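Local coordinates for putative sugar binding protein (Geobacillus stearothermophilus, PDB 6GT9) that binds galactose in the cleft between its two domains and probably serves as the sugar sensor of a three-component system linked to galactan utilization, at residues F33-E38 against L63-P68. Sequence-based numbering, arbitrary orientation.
With GAL (beta-D-galactopyranose), chain E.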
ATOM      1  N   PHE A  33      18.324 -11.223   6.376  1.00 21.89           N
ATOM      2  CA  PHE A  33      17.129 -10.411   6.571  1.00 21.43           C
ATOM      3  C   PHE A  33      15.996 -10.998   5.740  1.00 21.33           C
ATOM      4  O   PHE A  33      16.212 -11.413   4.597  1.00 21.23           O
ATOM      5  CB  PHE A  33      17.322  -8.952   6.123  1.00 16.95           C
ATOM      6  CG  PHE A  33      18.442  -8.210   6.823  1.00 18.87           C
ATOM      7  CD1 PHE A  33      19.050  -8.718   7.966  1.00 18.39           C
ATOM      8  CD2 PHE A  33      18.867  -6.988   6.324  1.00 17.28           C
ATOM      9  CE1 PHE A  33      20.079  -8.018   8.592  1.00 18.41           C
ATOM     10  CE2 PHE A  33      19.887  -6.285   6.944  1.00 19.16           C
ATOM     11  CZ  PHE A  33      20.502  -6.816   8.076  1.00 21.45           C
ATOM     12  N   VAL A  34      14.789 -11.012   6.297  1.00 18.56           N
ATOM     13  CA  VAL A  34      13.610 -11.488   5.584  1.00 16.48           C
ATOM     14  C   VAL A  34      12.699 -10.298   5.317  1.00 19.38           C
ATOM     15  O   VAL A  34      12.441  -9.493   6.217  1.00 17.69           O
ATOM     16  CB  VAL A  34      12.866 -12.578   6.370  1.00 17.80           C
ATOM     17  CG1 VAL A  34      11.602 -13.011   5.597  1.00 19.61           C
ATOM     18  CG2 VAL A  34      13.794 -13.792   6.621  1.00 17.93           C
ATOM     19  N   LEU A  35      12.217 -10.187   4.084  1.00 19.91           N
ATOM     20  CA  LEU A  35      11.199  -9.207   3.716  1.00 21.37           C
ATOM     21  C   LEU A  35       9.935  -9.985   3.390  1.00 19.66           C
ATOM     22  O   LEU A  35       9.960 -10.867   2.526  1.00 17.52           O
ATOM     23  CB  LEU A  35      11.638  -8.357   2.524  1.00 15.43           C
ATOM     24  CG  LEU A  35      10.569  -7.458   1.888  1.00 15.79           C
ATOM     25  CD1 LEU A  35      10.073  -6.385   2.857  1.00 17.22           C
ATOM     26  CD2 LEU A  35      11.098  -6.829   0.603  1.00 15.24           C
ATOM     27  N   VAL A  36       8.852  -9.683   4.096  1.00 18.34           N
ATOM     28  CA  VAL A  36       7.576 -10.364   3.908  1.00 19.29           C
ATOM     29  C   VAL A  36       6.626  -9.392   3.211  1.00 20.66           C
ATOM     30  O   VAL A  36       6.254  -8.368   3.805  1.00 23.57           O
ATOM     31  CB  VAL A  36       6.990 -10.843   5.241  1.00 17.95           C
ATOM     32  CG1 VAL A  36       5.659 -11.540   5.000  1.00 22.59           C
ATOM     33  CG2 VAL A  36       7.979 -11.759   5.954  1.00 20.50           C
ATOM     34  N   PRO A  37       6.235  -9.641   1.966  1.00 19.64           N
ATOM     35  CA  PRO A  37       5.259  -8.776   1.300  1.00 19.69           C
ATOM     36  C   PRO A  37       3.834  -9.190   1.647  1.00 19.09           C
ATOM     37  O   PRO A  37       3.580 -10.267   2.181  1.00 18.82           O
ATOM     38  CB  PRO A  37       5.544  -9.021  -0.180  1.00 19.12           C
ATOM     39  CG  PRO A  37       5.859 -10.500  -0.199  1.00 19.93           C
ATOM     40  CD  PRO A  37       6.691 -10.726   1.071  1.00 20.40           C
ATOM     41  N   GLU A  38       2.891  -8.300   1.327  1.00 20.13           N
ATOM     42  CA  GLU A  38       1.484  -8.630   1.503  1.00 18.07           C
ATOM     43  C   GLU A  38       1.098  -9.818   0.627  1.00 21.32           C
ATOM     44  O   GLU A  38       0.306 -10.668   1.037  1.00 21.34           O
ATOM     45  CB  GLU A  38       0.618  -7.408   1.172  1.00 17.56           C
ATOM     46  CG  GLU A  38      -0.873  -7.548   1.442  1.00 21.47           C
ATOM     47  CD  GLU A  38      -1.590  -6.196   1.316  1.00 23.61           C
ATOM     48  OE1 GLU A  38      -0.897  -5.197   1.026  1.00 22.22           O
ATOM     49  OE2 GLU A  38      -2.826  -6.129   1.504  1.00 25.17           O
ATOM     50  N   LEU A  63      19.104 -11.142   1.525  1.00 26.30           N
ATOM     51  CA  LEU A  63      17.716 -10.735   1.674  1.00 25.07           C
ATOM     52  C   LEU A  63      16.817 -11.816   1.088  1.00 28.35           C
ATOM     53  O   LEU A  63      16.878 -12.091  -0.114  1.00 27.99           O
ATOM     54  CB  LEU A  63      17.464  -9.398   0.989  1.00 25.04           C
ATOM     55  CG  LEU A  63      16.032  -8.985   1.279  1.00 26.36           C
ATOM     56  CD1 LEU A  63      15.995  -8.028   2.445  1.00 22.30           C
ATOM     57  CD2 LEU A  63      15.416  -8.400   0.042  1.00 26.93           C
ATOM     58  N   GLU A  64      16.014 -12.444   1.944  1.00 25.31           N
ATOM     59  CA  GLU A  64      15.084 -13.489   1.544  1.00 27.18           C
ATOM     60  C   GLU A  64      13.694 -12.876   1.433  1.00 25.04           C
ATOM     61  O   GLU A  64      13.198 -12.301   2.407  1.00 21.56           O
ATOM     62  CB  GLU A  64      15.075 -14.620   2.564  1.00 23.48           C
ATOM     63  CG  GLU A  64      16.429 -14.990   3.151  1.00 29.19           C
ATOM     64  CD  GLU A  64      16.257 -16.136   4.130  1.00 32.91           C
ATOM     65  OE1 GLU A  64      15.292 -16.894   3.893  1.00 42.15           O
ATOM     66  OE2 GLU A  64      17.032 -16.285   5.110  1.00 28.17           O
ATOM     67  N   TYR A  65      13.079 -12.992   0.249  1.00 21.42           N
ATOM     68  CA  TYR A  65      11.736 -12.473  -0.030  1.00 21.66           C
ATOM     69  C   TYR A  65      10.750 -13.622   0.122  1.00 24.17           C
ATOM     70  O   TYR A  65      10.744 -14.552  -0.697  1.00 25.32           O
ATOM     71  CB  TYR A  65      11.679 -11.884  -1.437  1.00 22.70           C
ATOM     72  CG  TYR A  65      10.373 -11.229  -1.867  1.00 22.99           C
ATOM     73  CD1 TYR A  65      10.004  -9.978  -1.386  1.00 21.59           C
ATOM     74  CD2 TYR A  65       9.546 -11.837  -2.811  1.00 23.01           C
ATOM     75  CE1 TYR A  65       8.819  -9.359  -1.812  1.00 20.12           C
ATOM     76  CE2 TYR A  65       8.375 -11.234  -3.242  1.00 19.72           C
ATOM     77  CZ  TYR A  65       8.014  -9.992  -2.737  1.00 23.30           C
ATOM     78  OH  TYR A  65       6.849  -9.378  -3.164  1.00 19.52           O
ATOM     79  N   ILE A  66       9.941 -13.586   1.187  1.00 20.35           N
ATOM     80  CA  ILE A  66       9.097 -14.724   1.555  1.00 23.26           C
ATOM     81  C   ILE A  66       7.735 -14.194   1.964  1.00 23.14           C
ATOM     82  O   ILE A  66       7.635 -13.414   2.916  1.00 22.48           O
ATOM     83  CB  ILE A  66       9.688 -15.555   2.706  1.00 24.00           C
ATOM     84  CG1 ILE A  66      11.142 -15.937   2.430  1.00 27.91           C
ATOM     85  CG2 ILE A  66       8.850 -16.794   2.934  1.00 22.54           C
ATOM     86  CD1 ILE A  66      11.849 -16.509   3.627  1.00 26.50           C
ATOM     87  N   GLY A  67       6.685 -14.639   1.278  1.00 20.99           N
ATOM     88  CA  GLY A  67       5.361 -14.118   1.509  1.00 22.57           C
ATOM     89  C   GLY A  67       4.256 -15.014   0.985  1.00 27.33           C
ATOM     90  O   GLY A  67       4.492 -15.981   0.247  1.00 25.50           O
ATOM     91  N   PRO A  68       3.020 -14.707   1.375  1.00 25.24           N
ATOM     92  CA  PRO A  68       1.876 -15.513   0.920  1.00 27.32           C
ATOM     93  C   PRO A  68       1.693 -15.433  -0.589  1.00 26.17           C
ATOM     94  O   PRO A  68       1.825 -14.370  -1.200  1.00 22.25           O
ATOM     95  CB  PRO A  68       0.682 -14.889   1.655  1.00 24.71           C
ATOM     96  CG  PRO A  68       1.284 -14.011   2.759  1.00 24.77           C
ATOM     97  CD  PRO A  68       2.630 -13.599   2.267  1.00 22.47           C
TER
HETATM   98  C1  GAL E 401      -0.388  -0.502  -2.480  1.00 16.19           C
HETATM   99  C2  GAL E 401      -0.068  -0.847  -1.039  1.00 17.95           C
HETATM  100  C3  GAL E 401       0.565  -2.245  -0.920  1.00 17.31           C
HETATM  101  C4  GAL E 401      -0.344  -3.285  -1.554  1.00 16.41           C
HETATM  102  C5  GAL E 401      -0.720  -2.873  -2.967  1.00 20.18           C
HETATM  103  C6  GAL E 401      -1.778  -3.790  -3.585  1.00 19.10           C
HETATM  104  O1  GAL E 401      -0.991   0.775  -2.542  1.00 20.53           O
HETATM  105  O2  GAL E 401       0.851   0.101  -0.477  1.00 16.36           O
HETATM  106  O3  GAL E 401       0.677  -2.599   0.425  1.00 18.48           O
HETATM  107  O4  GAL E 401      -1.533  -3.448  -0.773  1.00 18.15           O
HETATM  108  O5  GAL E 401      -1.270  -1.496  -3.039  1.00 19.67           O
HETATM  109  O6  GAL E 401      -1.831  -3.625  -4.986  1.00 20.40           O
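Phe33 starts the pairing with Leu63: its CB packs on Leu63 CD1 at 4.0 Å, while its ring turns off toward helix 269-284. Phe33 O accepts a hydrogen bond from Glu64 N. On the sheet face shared by Val34 and Glu64, Val34 CG1 lies anti to the backbone N (chi1 178°) and meets Ile66 CD1 at 4.0 Å. Leu35 then bonds through both backbone groups, its N to Glu64 O and its O to Ile66 N. This is parallel pairing between an inner strand and strand 62-65 at one edge of the parallel sheet, joined by helix 43-59 in a beta-alpha-beta unit of the periplasmic binding protein fold. Leu35 CD2 comes to the edge of the Tyr65 ring, in its plane, 3.9 Å from Tyr65 CD1. Val36 CA donates a CA-H...O contact to Ile66 O. Pro37 lies over one face of the Tyr65 ring, with its CD 4.2 Å from the centroid and offset toward the rim. Pro37 CG is 3.4 Å from Tyr65 CZ. Tyr65 OH is hydrogen-bonded to Leu40 O, which fixes the far end of the ring. With an alanine here instead of tyrosine, Pro37 would probably lose the ring it packs on, and Leu40 O the hydroxyl that bonds to it. Glu38 turns away from the 63-68 segment on an extended side chain. Its OE1 accepts a hydrogen bond from galactose O4 at 2.6 Å and is also bonded to Gln94 NE2. Three backbone hydrogen bonds thus set the register, and the packing on Tyr65 probably helps to fix the chain's path into the loop that carries Glu38.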